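Side-chain contacts in tRNA (Guanine-N(1)-)-methyltransferase (Aquifex aeolicus, PDB 1OY5), which probably methylates N1 of guanosine-37 in tRNAs with S-adenosyl-L-methionine as methyl donor, working as a homodimer of the SPOUT methyltransferase class: residues Q29-K33 with G34-V38; E45-K49 with G50-D54; Y74-V78 with E79-K83; E122-K125 with K126-M130; F137-G141 with G142-A146. One frame throughout, in Å; residues are numbered along the deposited sequence.

Contact 1. Residues Q29-K33 with G34-V38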
loop_
_atom_site.group_PDB
_atom_site.type_symbol
_atom_site.label_atom_id
_atom_site.label_comp_id
_atom_site.label_asym_id
_atom_site.label_seq_id
_atom_site.Cartn_x
_atom_site.Cartn_y
_atom_site.Cartn_z
ATOM N N GLN A 29 1.826 15.672 -10.266
ATOM C CA GLN A 29 1.810 17.082 -9.966
ATOM C C GLN A 29 3.153 17.484 -9.348
ATOM O O GLN A 29 3.812 18.425 -9.811
ATOM C CB GLN A 29 0.683 17.322 -8.980
ATOM C CG GLN A 29 0.404 18.712 -8.656
ATOM C CD GLN A 29 -0.928 18.828 -7.983
ATOM O OE1 GLN A 29 -1.897 18.173 -8.411
ATOM N NE2 GLN A 29 -1.007 19.662 -6.925
ATOM N N ALA A 30 3.586 16.755 -8.323
ATOM C CA ALA A 30 4.877 17.029 -7.717
ATOM C C ALA A 30 5.997 17.004 -8.781
ATOM O O ALA A 30 6.911 17.860 -8.782
ATOM C CB ALA A 30 5.165 16.033 -6.626
ATOM N N ILE A 31 5.932 16.015 -9.670
ATOM C CA ILE A 31 6.939 15.876 -10.688
ATOM C C ILE A 31 6.778 17.051 -11.647
ATOM O O ILE A 31 7.737 17.715 -12.011
ATOM C CB ILE A 31 6.849 14.514 -11.409
ATOM C CG1 ILE A 31 7.460 13.415 -10.555
ATOM C CG2 ILE A 31 7.599 14.506 -12.724
ATOM C CD1 ILE A 31 6.985 11.996 -11.032
ATOM N N LYS A 32 5.550 17.322 -12.013
ATOM C CA LYS A 32 5.271 18.433 -12.876
ATOM C C LYS A 32 5.853 19.752 -12.340
ATOM O O LYS A 32 6.515 20.463 -13.062
ATOM C CB LYS A 32 3.775 18.571 -13.060
ATOM C CG LYS A 32 3.334 18.407 -14.502
ATOM C CD LYS A 32 3.484 19.738 -15.288
ATOM C CE LYS A 32 3.423 19.528 -16.815
ATOM N NZ LYS A 32 4.804 19.549 -17.435
ATOM N N LYS A 33 5.644 20.022 -11.067
ATOM C CA LYS A 33 6.102 21.241 -10.456
ATOM C C LYS A 33 7.582 21.248 -10.100
ATOM O O LYS A 33 8.106 22.242 -9.650
ATOM C CB LYS A 33 5.246 21.527 -9.227
ATOM C CG LYS A 33 3.784 21.818 -9.558
ATOM C CD LYS A 33 3.001 21.877 -8.286
ATOM C CE LYS A 33 1.579 22.428 -8.457
ATOM N NZ LYS A 33 1.006 22.856 -7.136
ATOM N N GLY A 34 8.282 20.145 -10.311
ATOM C CA GLY A 34 9.704 20.117 -10.011
ATOM C C GLY A 34 10.005 19.905 -8.542
ATOM O O GLY A 34 11.111 20.126 -8.121
ATOM N N LYS A 35 9.040 19.428 -7.768
ATOM C CA LYS A 35 9.241 19.216 -6.340
ATOM C C LYS A 35 9.735 17.829 -6.108
ATOM O O LYS A 35 10.303 17.528 -5.080
ATOM C CB LYS A 35 7.942 19.443 -5.559
ATOM C CG LYS A 35 7.316 20.808 -5.825
ATOM C CD LYS A 35 8.376 21.887 -5.900
ATOM C CE LYS A 35 7.806 23.311 -6.013
ATOM N NZ LYS A 35 8.805 24.286 -5.439
ATOM N N VAL A 36 9.490 16.934 -7.038
ATOM C CA VAL A 36 10.037 15.602 -6.871
ATOM C C VAL A 36 10.381 14.995 -8.185
ATOM O O VAL A 36 9.898 15.420 -9.233
ATOM C CB VAL A 36 9.092 14.670 -6.177
ATOM C CG1 VAL A 36 8.596 15.300 -4.894
ATOM C CG2 VAL A 36 7.937 14.387 -7.074
ATOM N N GLU A 37 11.259 14.013 -8.086
ATOM C CA GLU A 37 11.656 13.176 -9.194
ATOM C C GLU A 37 11.701 11.727 -8.691
ATOM O O GLU A 37 12.113 11.433 -7.582
ATOM C CB GLU A 37 13.011 13.591 -9.731
ATOM C CG GLU A 37 13.009 14.892 -10.514
ATOM C CD GLU A 37 14.419 15.311 -10.871
ATOM O OE1 GLU A 37 15.368 14.534 -10.602
ATOM O OE2 GLU A 37 14.603 16.449 -11.338
ATOM N N VAL A 38 11.261 10.829 -9.554
ATOM C CA VAL A 38 11.119 9.424 -9.263
ATOM C C VAL A 38 11.848 8.675 -10.326
ATOM O O VAL A 38 11.425 8.650 -11.457
ATOM C CB VAL A 38 9.615 8.998 -9.327
ATOM C CG1 VAL A 38 9.472 7.495 -9.216
ATOM C CG2 VAL A 38 8.851 9.655 -8.252
#
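Ala30 and Ile31 bring flat groups, their peptide carbonyls, to the chain that follows. Ala30 O is gripped twice: by Lys35 N at 2.8 Å, tilted 18° from the carbonyl plane, and by Val36 N at 3.2 Å, well above that plane. Ile31 O is met from above its plane, by Gly34 N at 3.0 Å. The Lys35 and Gly34 bonds make a Schellman motif closing helix 25-33, with Gly34 at positive phi (80°), where a side chain would press against Lys33 O. Beyond it the chain turns across the helix end, strand and helix directions 114° apart. Val36 CG2, placed between the backbone N and the carbonyl carbon, reaches Ala30 CB and lies 3.6 Å from Ile31 CG1. Ile31 crosses both valines at about a right angle, its CD1 ending 4.1 Å from Val38 CG2. The Lys33 and Lys35 side chains meet low down, CB to CG at 4.0 Å; Lys33 NZ goes to the carbonyls of Gly159 and Val160. Strand 36-42 is an outermost strand of the chain's parallel sheet: Glu37 exchanges backbone bonds with Leu6 and Phe8 of strand 6-12, while Val36 and Val38 pack on Ser154 and Ile150 of helix 143-155.

Contact 2. Residues E45-K49 with G50-D54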
loop_
_atom_site.group_PDB
_atom_site.type_symbol
_atom_site.label_atom_id
_atom_site.label_comp_id
_atom_site.label_asym_id
_atom_site.label_seq_id
_atom_site.Cartn_x
_atom_site.Cartn_y
_atom_site.Cartn_z
ATOM N N GLU A 45 18.970 -4.599 -15.042
ATOM C CA GLU A 45 19.990 -3.920 -15.837
ATOM C C GLU A 45 21.237 -3.816 -15.051
ATOM O O GLU A 45 22.260 -3.417 -15.585
ATOM C CB GLU A 45 19.625 -2.514 -16.280
ATOM C CG GLU A 45 18.239 -2.319 -16.776
ATOM C CD GLU A 45 18.082 -2.552 -18.243
ATOM O OE1 GLU A 45 18.239 -3.698 -18.742
ATOM O OE2 GLU A 45 17.728 -1.567 -18.922
ATOM N N PHE A 46 21.178 -4.162 -13.779
ATOM C CA PHE A 46 22.366 -4.093 -12.938
ATOM C C PHE A 46 22.828 -5.419 -12.471
ATOM O O PHE A 46 23.679 -5.461 -11.625
ATOM C CB PHE A 46 22.125 -3.227 -11.714
ATOM C CG PHE A 46 22.084 -1.781 -12.017
ATOM C CD1 PHE A 46 23.236 -1.032 -11.972
ATOM C CD2 PHE A 46 20.892 -1.171 -12.369
ATOM C CE1 PHE A 46 23.232 0.321 -12.279
ATOM C CE2 PHE A 46 20.855 0.200 -12.681
ATOM C CZ PHE A 46 22.066 0.943 -12.636
ATOM N N ALA A 47 22.259 -6.496 -12.992
ATOM C CA ALA A 47 22.668 -7.817 -12.600
ATOM C C ALA A 47 23.960 -8.168 -13.392
ATOM O O ALA A 47 23.936 -8.383 -14.615
ATOM C CB ALA A 47 21.543 -8.793 -12.877
ATOM N N PRO A 48 25.077 -8.228 -12.689
ATOM C CA PRO A 48 26.347 -8.624 -13.286
ATOM C C PRO A 48 26.205 -9.841 -14.231
ATOM O O PRO A 48 26.067 -9.651 -15.435
ATOM C CB PRO A 48 27.216 -8.928 -12.047
ATOM C CG PRO A 48 26.694 -8.059 -10.993
ATOM C CD PRO A 48 25.223 -7.951 -11.246
ATOM N N LYS A 49 26.264 -11.057 -13.706
ATOM C CA LYS A 49 26.046 -12.259 -14.508
ATOM C C LYS A 49 24.550 -12.470 -14.853
ATOM O O LYS A 49 24.028 -13.540 -14.699
ATOM C CB LYS A 49 26.598 -13.487 -13.756
ATOM C CG LYS A 49 27.729 -13.228 -12.799
ATOM C CD LYS A 49 28.097 -14.510 -12.075
ATOM C CE LYS A 49 28.187 -14.307 -10.590
ATOM N NZ LYS A 49 28.997 -15.387 -9.949
ATOM N N GLY A 50 23.882 -11.447 -15.374
ATOM C CA GLY A 50 22.415 -11.400 -15.566
ATOM C C GLY A 50 21.400 -12.032 -14.594
ATOM O O GLY A 50 20.244 -12.189 -14.926
ATOM N N GLN A 51 21.791 -12.354 -13.371
ATOM C CA GLN A 51 20.936 -13.085 -12.443
ATOM C C GLN A 51 20.420 -12.240 -11.269
ATOM O O GLN A 51 21.200 -11.905 -10.438
ATOM C CB GLN A 51 21.845 -14.151 -11.878
ATOM C CG GLN A 51 21.267 -15.475 -11.568
ATOM C CD GLN A 51 22.378 -16.420 -11.133
ATOM O OE1 GLN A 51 23.336 -15.995 -10.444
ATOM N NE2 GLN A 51 22.291 -17.687 -11.559
ATOM N N VAL A 52 19.141 -11.910 -11.138
ATOM C CA VAL A 52 18.765 -11.090 -9.969
ATOM C C VAL A 52 18.430 -11.888 -8.688
ATOM O O VAL A 52 18.723 -11.430 -7.585
ATOM C CB VAL A 52 17.627 -10.079 -10.217
ATOM C CG1 VAL A 52 17.904 -9.228 -11.424
ATOM C CG2 VAL A 52 16.345 -10.784 -10.326
ATOM N N ASP A 53 17.842 -13.067 -8.828
ATOM C CA ASP A 53 17.429 -13.865 -7.665
ATOM C C ASP A 53 18.105 -15.219 -7.764
ATOM O O ASP A 53 18.633 -15.556 -8.802
ATOM C CB ASP A 53 15.903 -14.014 -7.626
ATOM C CG ASP A 53 15.341 -14.679 -8.884
ATOM O OD1 ASP A 53 15.835 -14.423 -10.014
ATOM O OD2 ASP A 53 14.407 -15.505 -8.861
ATOM N N ASP A 54 18.143 -15.971 -6.682
ATOM C CA ASP A 54 18.789 -17.267 -6.681
ATOM C C ASP A 54 18.250 -18.040 -5.514
ATOM O O ASP A 54 17.507 -17.486 -4.721
ATOM C CB ASP A 54 20.301 -17.152 -6.565
ATOM C CG ASP A 54 21.016 -18.368 -7.122
ATOM O OD1 ASP A 54 20.382 -19.455 -7.185
ATOM O OD2 ASP A 54 22.212 -18.320 -7.524
#
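Pro48 O receives Gly50 N at 2.8 Å, a weak bond bent to 146° at the hydrogen. It closes an inverse gamma turn centred on Lys49, a tight reversal at the surface. Gly50 follows with positive phi (36°), a conformation in which a residue without a side chain is easily accommodated, and its CA gives a CA-H...O contact of 3.5 Å to Ala47 O. On the inner side of the bend the methyl of Ala47 does the touching: CB lies 3.6 Å from Gln51 N and 3.9 Å from Val52 CG1. The valine's chi1 of -52° sets CG1 anti to its own carbonyl carbon, and it is this branch that meets the alanine. Gln51 takes part through CB, 3.6 Å from Lys49 O. The turn lies against the start of helix 67-81, with Ala47 on Pro69 and Pro48 on Glu68 and Glu72. After it the chain enters strand 53-54, which pairs antiparallel with strand 64-65; Val52 already shares a backbone bond with Lys66, and Asp54 packs on Arg184 of the second subunit.

Contact 3. Residues Y74-V78 with E79-K83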
loop_
_atom_site.group_PDB
_atom_site.type_symbol
_atom_site.label_atom_id
_atom_site.label_comp_id
_atom_site.label_asym_id
_atom_site.label_seq_id
_atom_site.Cartn_x
_atom_site.Cartn_y
_atom_site.Cartn_z
ATOM N N TYR A 74 23.033 0.570 -6.088
ATOM C CA TYR A 74 23.372 1.510 -5.035
ATOM C C TYR A 74 24.585 2.338 -5.477
ATOM O O TYR A 74 24.524 3.575 -5.487
ATOM C CB TYR A 74 23.638 0.741 -3.730
ATOM C CG TYR A 74 24.146 1.570 -2.559
ATOM C CD1 TYR A 74 25.488 1.549 -2.212
ATOM C CD2 TYR A 74 23.296 2.341 -1.805
ATOM C CE1 TYR A 74 25.981 2.281 -1.156
ATOM C CE2 TYR A 74 23.772 3.088 -0.729
ATOM C CZ TYR A 74 25.131 3.046 -0.425
ATOM O OH TYR A 74 25.667 3.780 0.585
ATOM N N ASP A 75 25.662 1.645 -5.864
ATOM C CA ASP A 75 26.878 2.282 -6.333
ATOM C C ASP A 75 26.580 3.291 -7.419
ATOM O O ASP A 75 27.031 4.425 -7.347
ATOM C CB ASP A 75 27.888 1.257 -6.865
ATOM C CG ASP A 75 28.521 0.431 -5.759
ATOM O OD1 ASP A 75 29.268 -0.530 -6.062
ATOM O OD2 ASP A 75 28.323 0.655 -4.547
ATOM N N TYR A 76 25.821 2.887 -8.419
ATOM C CA TYR A 76 25.446 3.767 -9.521
ATOM C C TYR A 76 24.772 5.032 -8.989
ATOM O O TYR A 76 25.163 6.127 -9.349
ATOM C CB TYR A 76 24.541 3.004 -10.507
ATOM C CG TYR A 76 23.753 3.836 -11.493
ATOM C CD1 TYR A 76 22.492 4.305 -11.174
ATOM C CD2 TYR A 76 24.233 4.081 -12.760
ATOM C CE1 TYR A 76 21.749 5.021 -12.081
ATOM C CE2 TYR A 76 23.516 4.796 -13.667
ATOM C CZ TYR A 76 22.254 5.274 -13.324
ATOM O OH TYR A 76 21.477 6.028 -14.221
ATOM N N VAL A 77 23.819 4.883 -8.084
ATOM C CA VAL A 77 23.103 6.031 -7.514
ATOM C C VAL A 77 24.077 6.980 -6.815
ATOM O O VAL A 77 24.044 8.213 -7.034
ATOM C CB VAL A 77 22.008 5.586 -6.514
ATOM C CG1 VAL A 77 21.277 6.766 -5.955
ATOM C CG2 VAL A 77 21.001 4.630 -7.188
ATOM N N VAL A 78 24.978 6.391 -6.021
ATOM C CA VAL A 78 25.961 7.159 -5.275
ATOM C C VAL A 78 26.864 7.992 -6.186
ATOM O O VAL A 78 27.072 9.165 -5.925
ATOM C CB VAL A 78 26.838 6.223 -4.415
ATOM C CG1 VAL A 78 28.066 6.962 -3.858
ATOM C CG2 VAL A 78 26.012 5.583 -3.285
ATOM N N GLU A 79 27.369 7.370 -7.264
ATOM C CA GLU A 79 28.256 8.023 -8.232
ATOM C C GLU A 79 27.541 9.099 -9.029
ATOM O O GLU A 79 28.051 10.192 -9.151
ATOM C CB GLU A 79 28.839 7.009 -9.218
ATOM C CG GLU A 79 29.322 5.721 -8.580
ATOM C CD GLU A 79 30.118 4.800 -9.531
ATOM O OE1 GLU A 79 31.085 5.291 -10.232
ATOM O OE2 GLU A 79 29.796 3.569 -9.540
ATOM N N ASN A 80 26.341 8.802 -9.518
ATOM C CA ASN A 80 25.606 9.709 -10.408
ATOM C C ASN A 80 24.696 10.733 -9.776
ATOM O O ASN A 80 24.311 11.685 -10.436
ATOM C CB ASN A 80 24.771 8.892 -11.397
ATOM C CG ASN A 80 25.628 8.194 -12.378
ATOM O OD1 ASN A 80 26.174 8.826 -13.271
ATOM N ND2 ASN A 80 25.801 6.885 -12.201
ATOM N N TYR A 81 24.317 10.545 -8.525
ATOM C CA TYR A 81 23.374 11.480 -7.917
ATOM C C TYR A 81 23.697 11.896 -6.509
ATOM O O TYR A 81 23.172 12.861 -6.042
ATOM C CB TYR A 81 21.975 10.861 -7.874
ATOM C CG TYR A 81 21.413 10.527 -9.211
ATOM C CD1 TYR A 81 20.677 11.458 -9.925
ATOM C CD2 TYR A 81 21.579 9.260 -9.755
ATOM C CE1 TYR A 81 20.141 11.139 -11.166
ATOM C CE2 TYR A 81 21.069 8.938 -10.982
ATOM C CZ TYR A 81 20.356 9.883 -11.691
ATOM O OH TYR A 81 19.847 9.548 -12.928
ATOM N N GLY A 82 24.547 11.167 -5.821
ATOM C CA GLY A 82 24.723 11.420 -4.408
ATOM C C GLY A 82 24.192 10.241 -3.608
ATOM O O GLY A 82 23.248 9.530 -3.982
ATOM N N LYS A 83 24.807 10.070 -2.462
ATOM C CA LYS A 83 24.518 8.995 -1.554
ATOM C C LYS A 83 23.124 9.133 -1.080
ATOM O O LYS A 83 22.752 10.186 -0.666
ATOM C CB LYS A 83 25.430 9.115 -0.356
ATOM C CG LYS A 83 25.366 8.005 0.615
ATOM C CD LYS A 83 26.356 8.333 1.705
ATOM C CE LYS A 83 26.505 7.239 2.691
ATOM N NZ LYS A 83 25.648 7.576 3.831
#
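The last turns of helix 67-81 carry this contact, and Tyr76 and Asn80 meet one turn apart on its flank. Tyr76 O is held by two donors of Asn80, the backbone N at 2.9 Å and ND2 at 3.0 Å, the side-chain donor from above the carbonyl plane. The same ND2 lies over one face of the Tyr76 ring, 3.2 Å above its plane and displaced toward the CD2-CE2 edge, ring and amide planes 48° apart. Chi1 of 164° swings the ring there, CG anti to the backbone N. With an alanine here, Asn80 ND2 would probably lose the face it rests on, and Phe46, which meets this ring edge-to-face, its aromatic mate. The helical bonds run on to the end, Tyr81 N to Val77 O at 2.8 Å and Gly82 N to Val78 O at 3.2 Å, Gly82 N adding a weak bond to Val77 O before its positive phi takes the chain out. Val77 O lies at the edge of the Tyr81 ring, in its plane; farther out Tyr81 CE2 is 4.1 Å from Tyr76 CE1. Asp75 reaches Arg189 of the second subunit in a salt bridge, while Tyr81 meets Phe9 and Tyr39.

Contact 4. Residues E122-K125 with K126-M130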
loop_
_atom_site.group_PDB
_atom_site.type_symbol
_atom_site.label_atom_id
_atom_site.label_comp_id
_atom_site.label_asym_id
_atom_site.label_seq_id
_atom_site.Cartn_x
_atom_site.Cartn_y
_atom_site.Cartn_z
ATOM N N GLU A 122 20.702 -10.855 3.354
ATOM C CA GLU A 122 20.979 -9.978 4.490
ATOM C C GLU A 122 22.123 -8.994 4.278
ATOM O O GLU A 122 22.080 -7.905 4.814
ATOM C CB GLU A 122 21.294 -10.802 5.745
ATOM C CG GLU A 122 20.076 -11.091 6.593
ATOM C CD GLU A 122 19.554 -9.860 7.284
ATOM O OE1 GLU A 122 20.269 -9.391 8.166
ATOM O OE2 GLU A 122 18.445 -9.363 6.913
ATOM N N ARG A 123 23.142 -9.374 3.520
ATOM C CA ARG A 123 24.312 -8.521 3.361
ATOM C C ARG A 123 23.986 -7.142 2.747
ATOM O O ARG A 123 24.811 -6.221 2.719
ATOM C CB ARG A 123 25.369 -9.251 2.540
ATOM C CG ARG A 123 25.948 -10.464 3.242
ATOM C CD ARG A 123 26.660 -11.436 2.309
ATOM N NE ARG A 123 25.729 -12.114 1.408
ATOM C CZ ARG A 123 26.085 -12.959 0.435
ATOM N NH1 ARG A 123 27.360 -13.252 0.217
ATOM N NH2 ARG A 123 25.160 -13.531 -0.316
ATOM N N VAL A 124 22.773 -7.009 2.241
ATOM C CA VAL A 124 22.347 -5.758 1.664
ATOM C C VAL A 124 22.104 -4.782 2.788
ATOM O O VAL A 124 22.246 -3.558 2.612
ATOM C CB VAL A 124 21.061 -5.952 0.883
ATOM C CG1 VAL A 124 20.381 -4.645 0.604
ATOM C CG2 VAL A 124 21.375 -6.687 -0.415
ATOM N N LYS A 125 21.752 -5.342 3.945
ATOM C CA LYS A 125 21.425 -4.562 5.123
ATOM C C LYS A 125 22.524 -3.595 5.556
ATOM O O LYS A 125 22.242 -2.645 6.236
ATOM C CB LYS A 125 21.068 -5.488 6.283
ATOM C CG LYS A 125 19.742 -6.232 6.111
ATOM C CD LYS A 125 18.583 -5.280 5.887
ATOM C CE LYS A 125 17.251 -5.938 6.232
ATOM N NZ LYS A 125 17.083 -7.302 5.709
ATOM N N LYS A 126 23.759 -3.816 5.152
ATOM C CA LYS A 126 24.838 -2.933 5.533
ATOM C C LYS A 126 24.708 -1.537 4.951
ATOM O O LYS A 126 25.323 -0.609 5.445
ATOM C CB LYS A 126 26.189 -3.520 5.131
ATOM C CG LYS A 126 26.453 -4.897 5.715
ATOM C CD LYS A 126 26.612 -4.873 7.227
ATOM C CE LYS A 126 25.293 -5.102 7.969
ATOM N NZ LYS A 126 24.770 -6.513 7.887
ATOM N N ILE A 127 23.948 -1.377 3.885
ATOM C CA ILE A 127 23.788 -0.059 3.301
ATOM C C ILE A 127 22.363 0.389 3.426
ATOM O O ILE A 127 21.992 1.357 2.774
ATOM C CB ILE A 127 24.147 -0.050 1.807
ATOM C CG1 ILE A 127 23.150 -0.930 1.016
ATOM C CG2 ILE A 127 25.595 -0.456 1.624
ATOM C CD1 ILE A 127 23.359 -1.007 -0.454
ATOM N N VAL A 128 21.565 -0.303 4.244
ATOM C CA VAL A 128 20.157 0.046 4.440
ATOM C C VAL A 128 20.137 0.868 5.690
ATOM O O VAL A 128 20.724 0.474 6.684
ATOM C CB VAL A 128 19.295 -1.168 4.764
ATOM C CG1 VAL A 128 17.963 -0.721 5.294
ATOM C CG2 VAL A 128 19.121 -2.068 3.552
ATOM N N ASP A 129 19.460 2.001 5.656
ATOM C CA ASP A 129 19.370 2.898 6.800
ATOM C C ASP A 129 18.138 2.628 7.632
ATOM O O ASP A 129 18.145 2.770 8.842
ATOM C CB ASP A 129 19.236 4.312 6.240
ATOM C CG ASP A 129 20.509 4.828 5.667
ATOM O OD1 ASP A 129 21.461 4.955 6.449
ATOM O OD2 ASP A 129 20.659 5.118 4.450
ATOM N N MET A 130 17.049 2.297 6.961
ATOM C CA MET A 130 15.769 2.123 7.620
ATOM C C MET A 130 14.993 0.963 7.007
ATOM O O MET A 130 15.053 0.705 5.803
ATOM C CB MET A 130 14.965 3.410 7.493
ATOM C CG MET A 130 13.724 3.427 8.314
ATOM S SD MET A 130 12.728 4.907 7.979
ATOM C CE MET A 130 13.585 6.102 8.912
#
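Val124 and Lys125 lie in a short 3-10 segment, running on through Lys126, in the loop between strands 109-114 and 130-131, and Ile127 and Val128 bond back to them. The backbone bonds have the i to i-3 spacing of such a turn: Ile127 N to Val124 O at 3.0 Å, nearly straight at 170°, and Val128 N to Lys125 O at 3.1 Å. Among charges, the Lys125 chain bends at chi2 (-56°) and chi4 and curls back; NZ makes a salt bridge of 2.7 Å with Glu122 OE2, met on the syn side and 29° out of the carboxylate plane; Glu131 offers a long, weak second ion pair. A methionine in its place would probably leave the Glu122 carboxylate without its charged mate and free to turn. Arg123 points elsewhere, to Asp121 and to Pro185 O of the second subunit, which makes this turn part of the dimer interface. Lys126 and Ile127 lean on Tyr71 of helix 67-81. The apolar contacts gather on Val128, whose CG2 lies 4.1 Å from Val124 CG1 where the two valines cross obliquely. Lys125 runs alongside, pointing the same way, with its CD 4.0 Å from Val128 CG2.

Contact 5. Residues F137-G141 with G142-A146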
loop_
_atom_site.group_PDB
_atom_site.type_symbol
_atom_site.label_atom_id
_atom_site.label_comp_id
_atom_site.label_asym_id
_atom_site.label_seq_id
_atom_site.Cartn_x
_atom_site.Cartn_y
_atom_site.Cartn_z
ATOM N N PHE A 137 -0.106 -8.154 7.342
ATOM C CA PHE A 137 -0.572 -8.816 6.130
ATOM C C PHE A 137 0.664 -8.969 5.215
ATOM O O PHE A 137 1.700 -8.369 5.469
ATOM C CB PHE A 137 -1.720 -8.051 5.456
ATOM C CG PHE A 137 -1.289 -6.818 4.720
ATOM C CD1 PHE A 137 -1.057 -5.646 5.400
ATOM C CD2 PHE A 137 -1.116 -6.842 3.347
ATOM C CE1 PHE A 137 -0.665 -4.519 4.729
ATOM C CE2 PHE A 137 -0.726 -5.729 2.664
ATOM C CZ PHE A 137 -0.487 -4.560 3.334
ATOM N N ILE A 138 0.553 -9.779 4.171
ATOM C CA ILE A 138 1.704 -10.162 3.396
ATOM C C ILE A 138 1.502 -9.817 1.962
ATOM O O ILE A 138 0.472 -10.116 1.412
ATOM C CB ILE A 138 1.925 -11.685 3.549
ATOM C CG1 ILE A 138 2.273 -12.003 4.987
ATOM C CG2 ILE A 138 3.016 -12.173 2.645
ATOM C CD1 ILE A 138 2.247 -13.475 5.311
ATOM N N LEU A 139 2.496 -9.169 1.365
ATOM C CA LEU A 139 2.446 -8.783 -0.028
ATOM C C LEU A 139 3.460 -9.624 -0.773
ATOM O O LEU A 139 4.301 -10.277 -0.170
ATOM C CB LEU A 139 2.755 -7.317 -0.167
ATOM C CG LEU A 139 1.636 -6.375 0.305
ATOM C CD1 LEU A 139 2.088 -4.959 0.339
ATOM C CD2 LEU A 139 0.426 -6.489 -0.606
ATOM N N SER A 140 3.363 -9.653 -2.088
ATOM C CA SER A 140 4.287 -10.450 -2.863
ATOM C C SER A 140 5.515 -9.622 -3.216
ATOM O O SER A 140 6.465 -10.156 -3.730
ATOM C CB SER A 140 3.609 -10.999 -4.101
ATOM O OG SER A 140 2.939 -9.980 -4.790
ATOM N N GLY A 141 5.502 -8.332 -2.912
ATOM C CA GLY A 141 6.651 -7.475 -3.150
ATOM C C GLY A 141 6.491 -6.081 -2.566
ATOM O O GLY A 141 5.376 -5.670 -2.216
ATOM N N GLY A 142 7.604 -5.344 -2.522
ATOM C CA GLY A 142 7.695 -4.013 -1.923
ATOM C C GLY A 142 7.296 -2.862 -2.796
ATOM O O GLY A 142 7.324 -1.722 -2.387
ATOM N N GLU A 143 6.913 -3.143 -4.019
ATOM C CA GLU A 143 6.525 -2.079 -4.931
ATOM C C GLU A 143 5.405 -1.198 -4.359
ATOM O O GLU A 143 5.477 -0.000 -4.384
ATOM C CB GLU A 143 6.098 -2.671 -6.272
ATOM C CG GLU A 143 7.236 -3.039 -7.151
ATOM C CD GLU A 143 7.984 -4.300 -6.755
ATOM O OE1 GLU A 143 9.057 -4.528 -7.330
ATOM O OE2 GLU A 143 7.541 -5.104 -5.925
ATOM N N ILE A 144 4.341 -1.823 -3.906
ATOM C CA ILE A 144 3.188 -1.128 -3.356
ATOM C C ILE A 144 3.535 -0.256 -2.138
ATOM O O ILE A 144 2.898 0.766 -1.891
ATOM C CB ILE A 144 2.117 -2.204 -2.971
ATOM C CG1 ILE A 144 1.390 -2.678 -4.218
ATOM C CG2 ILE A 144 1.129 -1.677 -2.026
ATOM C CD1 ILE A 144 0.594 -3.968 -3.995
ATOM N N VAL A 145 4.544 -0.656 -1.385
ATOM C CA VAL A 145 4.931 0.066 -0.195
ATOM C C VAL A 145 5.797 1.214 -0.603
ATOM O O VAL A 145 5.760 2.305 -0.003
ATOM C CB VAL A 145 5.626 -0.834 0.823
ATOM C CG1 VAL A 145 6.269 -0.016 1.915
ATOM C CG2 VAL A 145 4.586 -1.818 1.430
ATOM N N ALA A 146 6.546 0.988 -1.659
ATOM C CA ALA A 146 7.386 2.052 -2.192
ATOM C C ALA A 146 6.495 3.166 -2.700
ATOM O O ALA A 146 6.779 4.355 -2.465
ATOM C CB ALA A 146 8.277 1.525 -3.321
#
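This is a buried, apolar contact at the start of helix 143-155, where the loop that probably binds S-adenosyl-L-methionine, part of the knotted region characteristic of SPOUT methyltransferases, leads into it. Leu139, one of the loop's inferred cofactor-binding residues, meets the first helical turn with a single methyl: CD1 is 4.2 Å from Ile144 CG2 and 4.2 Å from Val145 CG2. The leucine crosses Ile144 at about a right angle and Val145 obliquely. With chi2 at 171° CD1 stands anti to CA, which carries this methyl out to the helix. Two glycines make the bend between. Gly142 O takes Ala146 N at 2.9 Å, the opening bond of the helix, and accepts from Thr89 OG1. At Gly141 there is only backbone where the carboxylate of Glu143 folds over: the acid chain bends at chi2 (75°) and brings OE2 to 3.8 Å from Gly141 CA, where a side chain would collide. The buried carboxylate is satisfied by Thr12 and in a salt bridge by Arg116. Asp151 of the second subunit accepts from Ser140 N, and Tyr21 of that subunit packs on Ile144, while within the chain Ala146 lies against Ile112 and Cys114 of strand 109-114.

The five contacts follow one another along the chain. Contacts 2, 3 and 4 form a neighbouring group at one side of the molecule: Phe46 packs on Tyr76, and Tyr74 on Ile127, so helix 67-81 ties the three together. Contact 1, at the strand 36-42 end of the parallel sheet, touches none of the others; its nearest atoms are about 6 Å from those of contact 3, and its centre is 31 Å from that of contact 2. Contact 5 lies closest to the chain's centre; its helix 143-155 runs on to cover the valines of contact 1. Contacts 2 to 5 all reach the second subunit, whereas contact 1 does not; the probable cofactor loop of contact 5 thus lies at the dimer interface.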